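Local coordinates for ancylostoma secreted protein 1 (Necator americanus, PDB 3NT8) that is probably associated with the transition to parasitism by infective hookworm larvae and is built of two CAP domains joined in one secreted chain, at residues D235-T240 with D317-A322; N224-S229 with M274-E279; E306-T311 with F380-C385; N151-E156 with Q186-T191. All coordinates share one frame; numbering follows the deposited sequence.

In the fold
Contacts 1, 2 and 3 belong to the second CAP unit, whereas contact 4 lies in the first. Contact 3 pairs two strands of the second unit's sheet, and its centre is about 12 Å from that of contact 1, which joins two helices packed against the sheet; Ala-321 and Tyr-309 touch between them. Contacts 1 and 2 are about 13 Å apart between centres and share polar links, Arg-238 NH1 meeting Asn-224 OD1 and Asp-235 OD2 meeting Gln-225 N. Contacts 2 and 3 reach the same sheet without touching. Contact 4 lies about 32 Å from contact 2 but only about 19 Å from contact 1 between centres, with nearest atoms about 4 Å apart.

Contact 1. Residues D235-T240 with D317-A322; sequences DSVRDT and DKNKAA
Helix segments 235-240 and 318-322, nearest at Val-237 and Asn-319, run almost parallel, with axes 8.9 Å apart and an angle of 13° between their directions. They form part of the helical layer on one face of the sheet in this alpha-beta-alpha CAP fold, and Val-237 and Ala-321 both reach Val-374 on strand 369-376. Val-237 is central to the apolar packing. With CG1 anti to the backbone N (chi1 -171°), its two branches meet different turns of the partner: CG2 lies 3.5 Å from Lys-318 CB, and CG1 is 4.0 Å from Ala-322 CB. The methyl CG2 of Thr-240 reaches Ala-322 CB from the next turn, at 3.9 Å. Beside this patch the amide of Asn-319 projects between the hydroxyls of Ser-236 and Thr-240, and Ser-236 OG has a further partner in Glu-222. Lys-318 contributes its CB to the contact, while its chain bends at the far end to bring NZ to the carbonyl of Val-374. Asp-317 forms the N-cap of helix 318-330: its OD2 accepts from Lys-320 N at 3.0 Å, using the anti lone pair in a nearly straight bond with an N-H...O angle of 167°.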
loop_
_atom_site.group_PDB
_atom_site.type_symbol
_atom_site.label_atom_id
_atom_site.label_comp_id
_atom_site.label_asym_id
_atom_site.label_seq_id
_atom_site.Cartn_x
_atom_site.Cartn_y
_atom_site.Cartn_z
ATOM N N ASP A 235 0.916 17.793 5.057
ATOM C CA ASP A 235 2.088 17.877 4.224
ATOM C C ASP A 235 2.707 16.525 3.930
ATOM O O ASP A 235 3.266 16.350 2.862
ATOM C CB ASP A 235 3.128 18.808 4.842
ATOM C CG ASP A 235 2.631 20.216 4.972
ATOM O OD1 ASP A 235 1.874 20.713 4.097
ATOM O OD2 ASP A 235 3.012 20.871 5.963
ATOM N N SER A 236 2.624 15.579 4.866
ATOM C CA SER A 236 3.238 14.299 4.665
ATOM C C SER A 236 2.515 13.593 3.530
ATOM O O SER A 236 3.157 13.054 2.621
ATOM C CB SER A 236 3.270 13.475 5.987
ATOM O OG SER A 236 2.061 12.741 6.228
ATOM N N VAL A 237 1.183 13.654 3.540
ATOM C CA VAL A 237 0.352 12.991 2.523
ATOM C C VAL A 237 0.555 13.602 1.134
ATOM O O VAL A 237 0.630 12.850 0.153
ATOM C CB VAL A 237 -1.132 12.921 2.923
ATOM C CG1 VAL A 237 -1.953 12.038 1.957
ATOM C CG2 VAL A 237 -1.280 12.341 4.382
ATOM N N ARG A 238 0.693 14.932 1.076
ATOM C CA ARG A 238 0.967 15.649 -0.156
ATOM C C ARG A 238 2.250 15.123 -0.755
ATOM O O ARG A 238 2.293 14.771 -1.943
ATOM C CB ARG A 238 1.075 17.156 0.077
ATOM C CG ARG A 238 -0.215 17.828 0.623
ATOM C CD ARG A 238 -0.096 19.349 0.847
ATOM N NE ARG A 238 -1.400 19.912 1.191
ATOM C CZ ARG A 238 -1.732 20.413 2.379
ATOM N NH1 ARG A 238 -0.843 20.461 3.365
ATOM N NH2 ARG A 238 -2.959 20.873 2.584
ATOM N N ASP A 239 3.315 15.103 0.046
ATOM C CA ASP A 239 4.633 14.650 -0.445
ATOM C C ASP A 239 4.636 13.167 -0.846
ATOM O O ASP A 239 5.395 12.764 -1.705
ATOM C CB ASP A 239 5.719 14.879 0.581
ATOM C CG ASP A 239 5.914 16.337 0.929
ATOM O OD1 ASP A 239 5.740 17.225 0.044
ATOM O OD2 ASP A 239 6.283 16.587 2.101
ATOM N N THR A 240 3.816 12.354 -0.201
ATOM C CA THR A 240 3.669 11.019 -0.659
ATOM C C THR A 240 3.130 10.947 -2.097
ATOM O O THR A 240 3.775 10.363 -2.979
ATOM C CB THR A 240 2.857 10.192 0.302
ATOM O OG1 THR A 240 3.509 10.236 1.569
ATOM C CG2 THR A 240 2.840 8.757 -0.141
ATOM N N ASP A 317 -4.563 4.628 7.219
ATOM C CA ASP A 317 -3.517 5.629 7.278
ATOM C C ASP A 317 -3.428 6.413 5.940
ATOM O O ASP A 317 -3.303 5.815 4.889
ATOM C CB ASP A 317 -2.177 4.955 7.544
ATOM C CG ASP A 317 -1.069 5.940 7.706
ATOM O OD1 ASP A 317 -0.746 6.294 8.855
ATOM O OD2 ASP A 317 -0.529 6.402 6.690
ATOM N N LYS A 318 -3.448 7.741 6.012
ATOM C CA LYS A 318 -3.546 8.553 4.829
ATOM C C LYS A 318 -2.324 8.372 3.891
ATOM O O LYS A 318 -2.506 8.350 2.669
ATOM C CB LYS A 318 -3.774 10.017 5.195
ATOM C CG LYS A 318 -5.208 10.413 5.704
ATOM C CD LYS A 318 -5.248 11.964 5.883
ATOM C CE LYS A 318 -6.359 12.523 6.737
ATOM N NZ LYS A 318 -7.622 12.399 6.052
ATOM N N ASN A 319 -1.110 8.272 4.451
ATOM C CA ASN A 319 0.107 8.024 3.664
ATOM C C ASN A 319 0.142 6.644 3.034
ATOM O O ASN A 319 0.556 6.519 1.909
ATOM C CB ASN A 319 1.371 8.219 4.505
ATOM C CG ASN A 319 1.700 9.668 4.748
ATOM O OD1 ASN A 319 1.841 10.446 3.796
ATOM N ND2 ASN A 319 1.887 10.035 6.024
ATOM N N LYS A 320 -0.271 5.613 3.785
ATOM C CA LYS A 320 -0.439 4.272 3.271
ATOM C C LYS A 320 -1.490 4.274 2.143
ATOM O O LYS A 320 -1.309 3.651 1.104
ATOM C CB LYS A 320 -0.842 3.259 4.399
ATOM C CG LYS A 320 0.356 2.758 5.218
ATOM C CD LYS A 320 0.030 1.667 6.251
ATOM C CE LYS A 320 1.217 1.454 7.196
ATOM N NZ LYS A 320 1.367 2.541 8.239
ATOM N N ALA A 321 -2.612 4.948 2.373
ATOM C CA ALA A 321 -3.656 5.024 1.335
ATOM C C ALA A 321 -3.143 5.808 0.111
ATOM O O ALA A 321 -3.478 5.467 -0.978
ATOM C CB ALA A 321 -4.887 5.633 1.868
ATOM N N ALA A 322 -2.270 6.781 0.294
ATOM C CA ALA A 322 -1.787 7.590 -0.835
ATOM C C ALA A 322 -0.831 6.727 -1.715
ATOM O O ALA A 322 -0.904 6.791 -2.926
ATOM C CB ALA A 322 -1.099 8.849 -0.342
#

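Contact 2. Residues N224-S229 with M274-E279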
loop_
_atom_site.group_PDB
_atom_site.type_symbol
_atom_site.label_atom_id
_atom_site.label_comp_id
_atom_site.label_asym_id
_atom_site.label_seq_id
_atom_site.Cartn_x
_atom_site.Cartn_y
_atom_site.Cartn_z
ATOM N N ASN A 224 0.582 21.234 8.274
ATOM C CA ASN A 224 -0.205 21.697 7.142
ATOM C C ASN A 224 0.255 23.097 6.800
ATOM O O ASN A 224 -0.477 24.050 7.021
ATOM C CB ASN A 224 -1.738 21.682 7.431
ATOM C CG ASN A 224 -2.581 22.233 6.225
ATOM O OD1 ASN A 224 -2.252 21.978 5.056
ATOM N ND2 ASN A 224 -3.659 22.978 6.520
ATOM N N GLN A 225 1.473 23.213 6.297
ATOM C CA GLN A 225 2.003 24.517 5.892
ATOM C C GLN A 225 1.911 24.809 4.372
ATOM O O GLN A 225 1.919 25.986 3.973
ATOM C CB GLN A 225 3.428 24.689 6.417
ATOM C CG GLN A 225 4.413 23.569 5.930
ATOM C CD GLN A 225 5.818 23.603 6.599
ATOM O OE1 GLN A 225 5.951 23.568 7.847
ATOM N NE2 GLN A 225 6.878 23.629 5.747
ATOM N N GLN A 226 1.821 23.748 3.550
ATOM C CA GLN A 226 1.839 23.889 2.090
ATOM C C GLN A 226 0.573 24.600 1.628
ATOM O O GLN A 226 0.656 25.571 0.852
ATOM C CB GLN A 226 1.994 22.534 1.381
ATOM C CG GLN A 226 3.360 21.885 1.576
ATOM C CD GLN A 226 3.596 20.608 0.746
ATOM O OE1 GLN A 226 3.250 20.544 -0.408
ATOM N NE2 GLN A 226 4.182 19.582 1.368
ATOM N N CYS A 227 -0.576 24.129 2.126
ATOM C CA CYS A 227 -1.890 24.678 1.801
ATOM C C CYS A 227 -2.705 24.991 3.058
ATOM O O CYS A 227 -3.478 24.179 3.494
ATOM C CB CYS A 227 -2.653 23.678 0.938
ATOM S SG CYS A 227 -1.763 23.141 -0.609
ATOM N N PRO A 228 -2.528 26.178 3.657
ATOM C CA PRO A 228 -3.150 26.416 4.992
ATOM C C PRO A 228 -4.659 26.650 4.952
ATOM O O PRO A 228 -5.334 26.451 5.961
ATOM C CB PRO A 228 -2.432 27.675 5.509
ATOM C CG PRO A 228 -1.310 27.958 4.508
ATOM C CD PRO A 228 -1.704 27.317 3.217
ATOM N N SER A 229 -5.184 27.087 3.805
ATOM C CA SER A 229 -6.613 27.257 3.629
ATOM C C SER A 229 -7.410 25.958 3.497
ATOM O O SER A 229 -8.629 25.981 3.647
ATOM C CB SER A 229 -6.863 28.114 2.399
ATOM O OG SER A 229 -6.286 29.386 2.635
ATOM N N MET A 274 5.884 17.143 -11.990
ATOM C CA MET A 274 4.679 17.656 -11.323
ATOM C C MET A 274 5.000 18.518 -10.118
ATOM O O MET A 274 5.935 18.253 -9.373
ATOM C CB MET A 274 3.742 16.514 -10.872
ATOM C CG MET A 274 2.966 15.854 -11.987
ATOM S SD MET A 274 2.153 14.344 -11.471
ATOM C CE MET A 274 1.073 14.152 -12.887
ATOM N N VAL A 275 4.172 19.526 -9.924
ATOM C CA VAL A 275 4.212 20.325 -8.714
ATOM C C VAL A 275 2.852 20.176 -7.991
ATOM O O VAL A 275 1.811 20.051 -8.666
ATOM C CB VAL A 275 4.533 21.842 -9.011
ATOM C CG1 VAL A 275 5.960 22.023 -9.490
ATOM C CG2 VAL A 275 3.630 22.416 -10.030
ATOM N N TYR A 276 2.881 20.188 -6.662
ATOM C CA TYR A 276 1.696 20.204 -5.850
ATOM C C TYR A 276 0.945 21.560 -5.901
ATOM O O TYR A 276 1.556 22.620 -5.836
ATOM C CB TYR A 276 2.031 19.793 -4.409
ATOM C CG TYR A 276 0.846 19.111 -3.771
ATOM C CD1 TYR A 276 0.605 17.768 -3.982
ATOM C CD2 TYR A 276 -0.091 19.834 -3.015
ATOM C CE1 TYR A 276 -0.519 17.164 -3.455
ATOM C CE2 TYR A 276 -1.160 19.231 -2.486
ATOM C CZ TYR A 276 -1.373 17.896 -2.688
ATOM O OH TYR A 276 -2.504 17.295 -2.157
ATOM N N ASP A 277 -0.377 21.532 -6.030
ATOM C CA ASP A 277 -1.141 22.747 -6.258
ATOM C C ASP A 277 -2.324 22.776 -5.327
ATOM O O ASP A 277 -3.219 21.885 -5.365
ATOM C CB ASP A 277 -1.576 22.835 -7.721
ATOM C CG ASP A 277 -2.298 24.120 -8.038
ATOM O OD1 ASP A 277 -1.718 24.963 -8.717
ATOM O OD2 ASP A 277 -3.442 24.321 -7.615
ATOM N N CYS A 278 -2.368 23.816 -4.502
ATOM C CA CYS A 278 -3.376 23.934 -3.477
ATOM C C CYS A 278 -4.799 23.984 -4.005
ATOM O O CYS A 278 -5.717 23.367 -3.410
ATOM C CB CYS A 278 -3.050 25.156 -2.595
ATOM S SG CYS A 278 -1.574 24.894 -1.621
ATOM N N GLU A 279 -4.995 24.704 -5.112
ATOM C CA GLU A 279 -6.319 24.891 -5.708
ATOM C C GLU A 279 -6.849 23.556 -6.253
ATOM O O GLU A 279 -8.055 23.274 -6.206
ATOM C CB GLU A 279 -6.321 25.993 -6.831
ATOM C CG GLU A 279 -5.943 27.417 -6.358
ATOM C CD GLU A 279 -6.961 28.031 -5.331
ATOM O OE1 GLU A 279 -7.789 28.879 -5.764
ATOM O OE2 GLU A 279 -6.939 27.683 -4.105
#
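Cys-227 and Cys-278 bury the most surface here, and they meet through a covalent bond, SG to SG 2.0 Å, with a torsion of -87° about it. Both sulfurs stand beside their own backbone N, anti to the carbonyl carbon (chi1 -55° and -69°), which directs each sulfur to the other across backbones whose CA atoms are 5.5 Å apart. The bridge has company on the loop side: Gln-226 O lies 3.4 Å from Cys-278 SG. Tyr-276 comes next. Its ring presents an edge to the bridge, with Cys-227 SG near the ring plane and 4.4 Å from CE2, while Gln-226 OE1 approaches Tyr-276 CB at 4.2 Å. The phenol OH is held outside the contact by Glu-281 and by the backbone N of Cys-372, and Gln-226 NE2 is bonded to Asp-239. Arg-238 of helix 235-253 packs on both Cys-227 and Tyr-276. No hydrogen bond joins the two segments, which makes the disulfide their chief link. It ties the loop preceding helix 235-253 to the first turn of helix 278-288, and Cys-27, in the loop before helix 34-52, is bonded to Cys-76 at the start of helix 76-85, probably the equivalent disulfide in this two-CAP-domain protein.

Contact 3. Residues E306-T311 with F380-C385; sequences ENIYKT and FTFGVC
This is antiparallel strand pairing: segment 306-311, on an outermost strand, lies beside 381-388 in the four-stranded CAP sheet, with an angle of 167° between strand directions. Six backbone hydrogen bonds set the register, two at each of the hydrogen-bonded pairs Asn-307/Cys-385, Tyr-309/Gly-383 and Thr-311/Thr-381. The middle pair is uneven: Gly-383 N reaches Tyr-309 O at 2.7 Å in a straight bond (170°), whereas Tyr-309 N to Gly-383 O, at 2.8 Å, is bent to 131°. On the face that carries Asn-307, Tyr-309, Thr-311, Thr-381 and Cys-385, the Tyr-309 ring turns an edge toward Gly-383, its CD2 4.1 Å from the glycine CA, and packs on helix 318-330. The other face carries Ile-308, Lys-310, Phe-382 and Val-384. There Val-384 CG2, from the same strand, sits over one face of the Phe-382 ring, toward its rim, 3.5 Å above the plane, while the ring edge meets the partner strand, CD1 lying 3.4 Å from Tyr-309 O. Lys-310 lays its CD over a face of Phe-380, a CH-pi contact of 4.1 Å to the centroid, and its amine makes a cation-pi interaction with Tyr-293. Glu-306 runs past Val-384, OE2 to CG1 3.5 Å. Its carboxylate is bonded to His-295, Ser-296 and Gln-386. These contacts would restrict its rotation; a glutamate bonded to a histidine is consistent with the His/Glu-lined cavity of CAP proteins.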
loop_
_atom_site.group_PDB
_atom_site.type_symbol
_atom_site.label_atom_id
_atom_site.label_comp_id
_atom_site.label_asym_id
_atom_site.label_seq_id
_atom_site.Cartn_x
_atom_site.Cartn_y
_atom_site.Cartn_z
ATOM N N GLU A 306 -8.763 13.212 -13.360
ATOM C CA GLU A 306 -9.163 12.684 -12.042
ATOM C C GLU A 306 -8.919 11.204 -11.933
ATOM O O GLU A 306 -9.249 10.420 -12.858
ATOM C CB GLU A 306 -10.642 12.940 -11.736
ATOM C CG GLU A 306 -11.028 12.661 -10.257
ATOM C CD GLU A 306 -12.437 13.044 -9.920
ATOM O OE1 GLU A 306 -13.354 12.415 -10.491
ATOM O OE2 GLU A 306 -12.640 13.889 -9.052
ATOM N N ASN A 307 -8.339 10.832 -10.804
ATOM C CA ASN A 307 -8.187 9.416 -10.414
ATOM C C ASN A 307 -8.850 9.131 -9.076
ATOM O O ASN A 307 -8.690 9.901 -8.179
ATOM C CB ASN A 307 -6.721 8.987 -10.394
ATOM C CG ASN A 307 -6.173 8.649 -11.792
ATOM O OD1 ASN A 307 -6.925 8.424 -12.720
ATOM N ND2 ASN A 307 -4.839 8.594 -11.922
ATOM N N ILE A 308 -9.645 8.054 -8.967
ATOM C CA ILE A 308 -10.283 7.739 -7.691
ATOM C C ILE A 308 -9.842 6.391 -7.158
ATOM O O ILE A 308 -9.407 5.511 -7.902
ATOM C CB ILE A 308 -11.845 7.786 -7.727
ATOM C CG1 ILE A 308 -12.369 6.861 -8.829
ATOM C CG2 ILE A 308 -12.314 9.212 -7.909
ATOM C CD1 ILE A 308 -13.873 6.608 -8.747
ATOM N N TYR A 309 -9.967 6.242 -5.856
ATOM C CA TYR A 309 -9.563 5.022 -5.146
ATOM C C TYR A 309 -10.428 4.824 -3.878
ATOM O O TYR A 309 -10.675 5.796 -3.161
ATOM C CB TYR A 309 -8.115 5.186 -4.711
ATOM C CG TYR A 309 -7.642 4.294 -3.574
ATOM C CD1 TYR A 309 -7.154 3.028 -3.823
ATOM C CD2 TYR A 309 -7.644 4.762 -2.258
ATOM C CE1 TYR A 309 -6.706 2.222 -2.823
ATOM C CE2 TYR A 309 -7.222 3.966 -1.222
ATOM C CZ TYR A 309 -6.732 2.684 -1.515
ATOM O OH TYR A 309 -6.282 1.879 -0.472
ATOM N N LYS A 310 -10.828 3.575 -3.568
ATOM C CA LYS A 310 -11.334 3.285 -2.231
ATOM C C LYS A 310 -10.749 2.001 -1.677
ATOM O O LYS A 310 -10.296 1.126 -2.421
ATOM C CB LYS A 310 -12.872 3.253 -2.187
ATOM C CG LYS A 310 -13.467 2.012 -2.842
ATOM C CD LYS A 310 -14.960 1.886 -2.528
ATOM C CE LYS A 310 -15.498 0.556 -3.059
ATOM N NZ LYS A 310 -14.922 0.203 -4.394
ATOM N N THR A 311 -10.782 1.877 -0.356
ATOM C CA THR A 311 -10.477 0.593 0.265
ATOM C C THR A 311 -11.434 0.354 1.421
ATOM O O THR A 311 -11.691 1.275 2.191
ATOM C CB THR A 311 -9.004 0.532 0.777
ATOM O OG1 THR A 311 -8.772 -0.697 1.500
ATOM C CG2 THR A 311 -8.731 1.659 1.680
ATOM N N PHE A 380 -15.721 3.398 3.684
ATOM C CA PHE A 380 -14.466 3.123 2.988
ATOM C C PHE A 380 -13.607 4.326 3.185
ATOM O O PHE A 380 -14.133 5.395 3.518
ATOM C CB PHE A 380 -14.644 2.840 1.496
ATOM C CG PHE A 380 -15.584 3.790 0.774
ATOM C CD1 PHE A 380 -15.156 5.032 0.333
ATOM C CD2 PHE A 380 -16.887 3.396 0.464
ATOM C CE1 PHE A 380 -16.034 5.905 -0.356
ATOM C CE2 PHE A 380 -17.794 4.267 -0.226
ATOM C CZ PHE A 380 -17.357 5.527 -0.624
ATOM N N THR A 381 -12.287 4.142 3.056
ATOM C CA THR A 381 -11.355 5.281 2.953
ATOM C C THR A 381 -11.310 5.669 1.454
ATOM O O THR A 381 -11.038 4.850 0.618
ATOM C CB THR A 381 -9.977 4.920 3.480
ATOM O OG1 THR A 381 -10.099 4.348 4.794
ATOM C CG2 THR A 381 -9.069 6.113 3.534
ATOM N N PHE A 382 -11.560 6.936 1.142
ATOM C CA PHE A 382 -11.749 7.440 -0.226
ATOM C C PHE A 382 -10.563 8.311 -0.628
ATOM O O PHE A 382 -10.191 9.214 0.101
ATOM C CB PHE A 382 -13.067 8.262 -0.224
ATOM C CG PHE A 382 -13.523 8.750 -1.601
ATOM C CD1 PHE A 382 -13.177 8.059 -2.732
ATOM C CD2 PHE A 382 -14.332 9.891 -1.734
ATOM C CE1 PHE A 382 -13.612 8.483 -3.989
ATOM C CE2 PHE A 382 -14.756 10.304 -2.968
ATOM C CZ PHE A 382 -14.396 9.577 -4.105
ATOM N N GLY A 383 -9.934 8.004 -1.770
ATOM C CA GLY A 383 -8.750 8.726 -2.239
ATOM C C GLY A 383 -9.030 9.324 -3.627
ATOM O O GLY A 383 -9.489 8.617 -4.521
ATOM N N VAL A 384 -8.849 10.631 -3.767
ATOM C CA VAL A 384 -9.114 11.363 -5.036
ATOM C C VAL A 384 -7.855 12.152 -5.405
ATOM O O VAL A 384 -7.311 12.905 -4.572
ATOM C CB VAL A 384 -10.331 12.358 -4.943
ATOM C CG1 VAL A 384 -10.550 13.157 -6.334
ATOM C CG2 VAL A 384 -11.643 11.669 -4.494
ATOM N N CYS A 385 -7.345 11.978 -6.619
ATOM C CA CYS A 385 -6.353 12.927 -7.121
ATOM C C CYS A 385 -6.829 13.613 -8.413
ATOM O O CYS A 385 -7.399 12.989 -9.306
ATOM C CB CYS A 385 -5.040 12.223 -7.459
ATOM S SG CYS A 385 -4.068 11.704 -6.033
#

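Contact 4. Residues N151-E156 with Q186-T191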
loop_
_atom_site.group_PDB
_atom_site.type_symbol
_atom_site.label_atom_id
_atom_site.label_comp_id
_atom_site.label_asym_id
_atom_site.label_seq_id
_atom_site.Cartn_x
_atom_site.Cartn_y
_atom_site.Cartn_z
ATOM N N ASN A 151 -0.862 -11.120 5.748
ATOM C CA ASN A 151 -0.920 -10.259 6.927
ATOM C C ASN A 151 0.229 -10.466 7.879
ATOM O O ASN A 151 0.725 -9.508 8.435
ATOM C CB ASN A 151 -2.265 -10.344 7.724
ATOM C CG ASN A 151 -3.467 -10.034 6.849
ATOM O OD1 ASN A 151 -3.417 -9.094 6.086
ATOM N ND2 ASN A 151 -4.514 -10.879 6.906
ATOM N N MET A 152 0.677 -11.699 8.026
ATOM C CA MET A 152 1.781 -11.989 8.960
ATOM C C MET A 152 3.118 -11.452 8.449
ATOM O O MET A 152 3.934 -10.992 9.246
ATOM C CB MET A 152 1.881 -13.486 9.245
ATOM C CG MET A 152 0.657 -14.066 9.890
ATOM S SD MET A 152 0.868 -15.755 10.583
ATOM C CE MET A 152 2.216 -15.496 11.770
ATOM N N VAL A 153 3.321 -11.501 7.134
ATOM C CA VAL A 153 4.628 -11.324 6.514
ATOM C C VAL A 153 4.795 -9.934 5.933
ATOM O O VAL A 153 5.946 -9.529 5.619
ATOM C CB VAL A 153 4.922 -12.458 5.436
ATOM C CG1 VAL A 153 4.346 -12.105 4.119
ATOM C CG2 VAL A 153 6.381 -12.677 5.232
ATOM N N TYR A 154 3.691 -9.182 5.784
ATOM C CA TYR A 154 3.739 -7.957 5.014
ATOM C C TYR A 154 4.765 -6.961 5.499
ATOM O O TYR A 154 4.672 -6.453 6.595
ATOM C CB TYR A 154 2.339 -7.302 4.931
ATOM C CG TYR A 154 2.265 -6.169 3.926
ATOM C CD1 TYR A 154 2.503 -6.407 2.566
ATOM C CD2 TYR A 154 1.974 -4.868 4.334
ATOM C CE1 TYR A 154 2.448 -5.342 1.616
ATOM C CE2 TYR A 154 1.895 -3.853 3.428
ATOM C CZ TYR A 154 2.152 -4.082 2.076
ATOM O OH TYR A 154 2.060 -3.015 1.222
ATOM N N SER A 155 5.706 -6.620 4.651
ATOM C CA SER A 155 6.917 -5.914 5.088
ATOM C C SER A 155 6.688 -4.529 5.676
ATOM O O SER A 155 7.415 -4.181 6.592
ATOM C CB SER A 155 7.918 -5.900 3.958
ATOM O OG SER A 155 7.499 -5.111 2.869
ATOM N N GLU A 156 5.690 -3.755 5.209
ATOM C CA GLU A 156 5.493 -2.399 5.693
ATOM C C GLU A 156 4.722 -2.348 6.983
ATOM O O GLU A 156 4.634 -1.291 7.603
ATOM C CB GLU A 156 4.736 -1.507 4.664
ATOM C CG GLU A 156 5.359 -1.425 3.349
ATOM C CD GLU A 156 4.679 -0.391 2.453
ATOM O OE1 GLU A 156 4.819 -0.621 1.247
ATOM O OE2 GLU A 156 3.993 0.579 2.939
ATOM N N GLN A 186 0.083 -6.956 -5.490
ATOM C CA GLN A 186 1.021 -6.132 -4.676
ATOM C C GLN A 186 2.016 -7.075 -3.990
ATOM O O GLN A 186 1.610 -8.123 -3.495
ATOM C CB GLN A 186 0.264 -5.349 -3.605
ATOM C CG GLN A 186 1.139 -4.695 -2.491
ATOM C CD GLN A 186 0.298 -4.004 -1.418
ATOM O OE1 GLN A 186 -0.292 -4.690 -0.557
ATOM N NE2 GLN A 186 0.215 -2.666 -1.464
ATOM N N PRO A 187 3.317 -6.739 -4.013
ATOM C CA PRO A 187 4.320 -7.591 -3.392
ATOM C C PRO A 187 4.200 -7.573 -1.882
ATOM O O PRO A 187 4.053 -6.507 -1.261
ATOM C CB PRO A 187 5.647 -7.007 -3.847
ATOM C CG PRO A 187 5.297 -5.610 -4.402
ATOM C CD PRO A 187 3.913 -5.745 -4.921
ATOM N N MET A 188 4.217 -8.769 -1.309
ATOM C CA MET A 188 4.159 -8.905 0.154
ATOM C C MET A 188 5.430 -8.295 0.747
ATOM O O MET A 188 5.376 -7.688 1.815
ATOM C CB MET A 188 3.971 -10.355 0.550
ATOM C CG MET A 188 2.570 -10.813 0.244
ATOM S SD MET A 188 2.177 -12.505 0.584
ATOM C CE MET A 188 3.143 -13.315 -0.707
ATOM N N TRP A 189 6.539 -8.395 -0.007
ATOM C CA TRP A 189 7.820 -7.779 0.377
ATOM C C TRP A 189 8.676 -7.640 -0.891
ATOM O O TRP A 189 8.454 -8.323 -1.936
ATOM C CB TRP A 189 8.572 -8.624 1.495
ATOM C CG TRP A 189 9.057 -9.992 0.991
ATOM C CD1 TRP A 189 10.277 -10.283 0.387
ATOM C CD2 TRP A 189 8.352 -11.246 1.057
ATOM N NE1 TRP A 189 10.372 -11.633 0.106
ATOM C CE2 TRP A 189 9.206 -12.246 0.508
ATOM C CE3 TRP A 189 7.100 -11.630 1.550
ATOM C CZ2 TRP A 189 8.809 -13.577 0.380
ATOM C CZ3 TRP A 189 6.731 -12.966 1.458
ATOM C CH2 TRP A 189 7.570 -13.919 0.844
ATOM N N GLU A 190 9.723 -6.830 -0.786
ATOM C CA GLU A 190 10.620 -6.661 -1.931
ATOM C C GLU A 190 11.818 -7.530 -1.783
ATOM O O GLU A 190 12.420 -7.598 -0.729
ATOM C CB GLU A 190 11.004 -5.188 -2.103
ATOM C CG GLU A 190 9.836 -4.355 -2.677
ATOM C CD GLU A 190 10.210 -2.915 -2.993
ATOM O OE1 GLU A 190 10.837 -2.234 -2.144
ATOM O OE2 GLU A 190 9.842 -2.471 -4.104
ATOM N N THR A 191 12.146 -8.257 -2.836
ATOM C CA THR A 191 13.363 -9.102 -2.829
ATOM C C THR A 191 14.624 -8.195 -2.657
ATOM O O THR A 191 14.815 -7.203 -3.387
ATOM C CB THR A 191 13.421 -10.036 -4.078
ATOM O OG1 THR A 191 12.184 -10.728 -4.250
ATOM C CG2 THR A 191 14.488 -11.089 -3.944
HETATM O O HOH W 1 9.755 -4.967 1.366
#
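Met-188 O receives the direct backbone bond of this contact, from Ser-155 N at 3.0 Å, with an N-H...O angle of 169° and the donor nearly in line with C=O. The Tyr-154 ring lies oblique to the same oxygen, its CD1 3.2 Å away. A water adds a second link: it lies 2.7 Å from Ser-155 OG and accepts from Glu-190 N at 2.8 Å. Tyr-154, the first residue to leave the helix, extends along the partner backbone because its CG stands anti to its own N (chi1 -169°). Its ring edge at CE1 faces Pro-187 O, 3.5 Å off, and its hydroxyl end meets the amide of Gln-186, the two side chains crossing at about a right angle with their planes 29° apart. Val-153 is the main apolar partner: CG1 lies 3.7 Å from Trp-189 CZ3, at the edge of the indole and near its plane, and also 4.0 Å from Met-188 CB. Ser-155 CB rests against Trp-189 CB at 3.7 Å. Arg-48 of helix 34-52 bonds to the carbonyls of Met-152 and Tyr-154, where helix 147-153 ends. Val-51 of that same helix touches both Val-153 and Trp-189, Trp-127 of helix 119-127 adds to Val-153, and beyond the indole Glu-190 pairs its backbone with Lys-67, joining short strand 190-191 to strand 66-67.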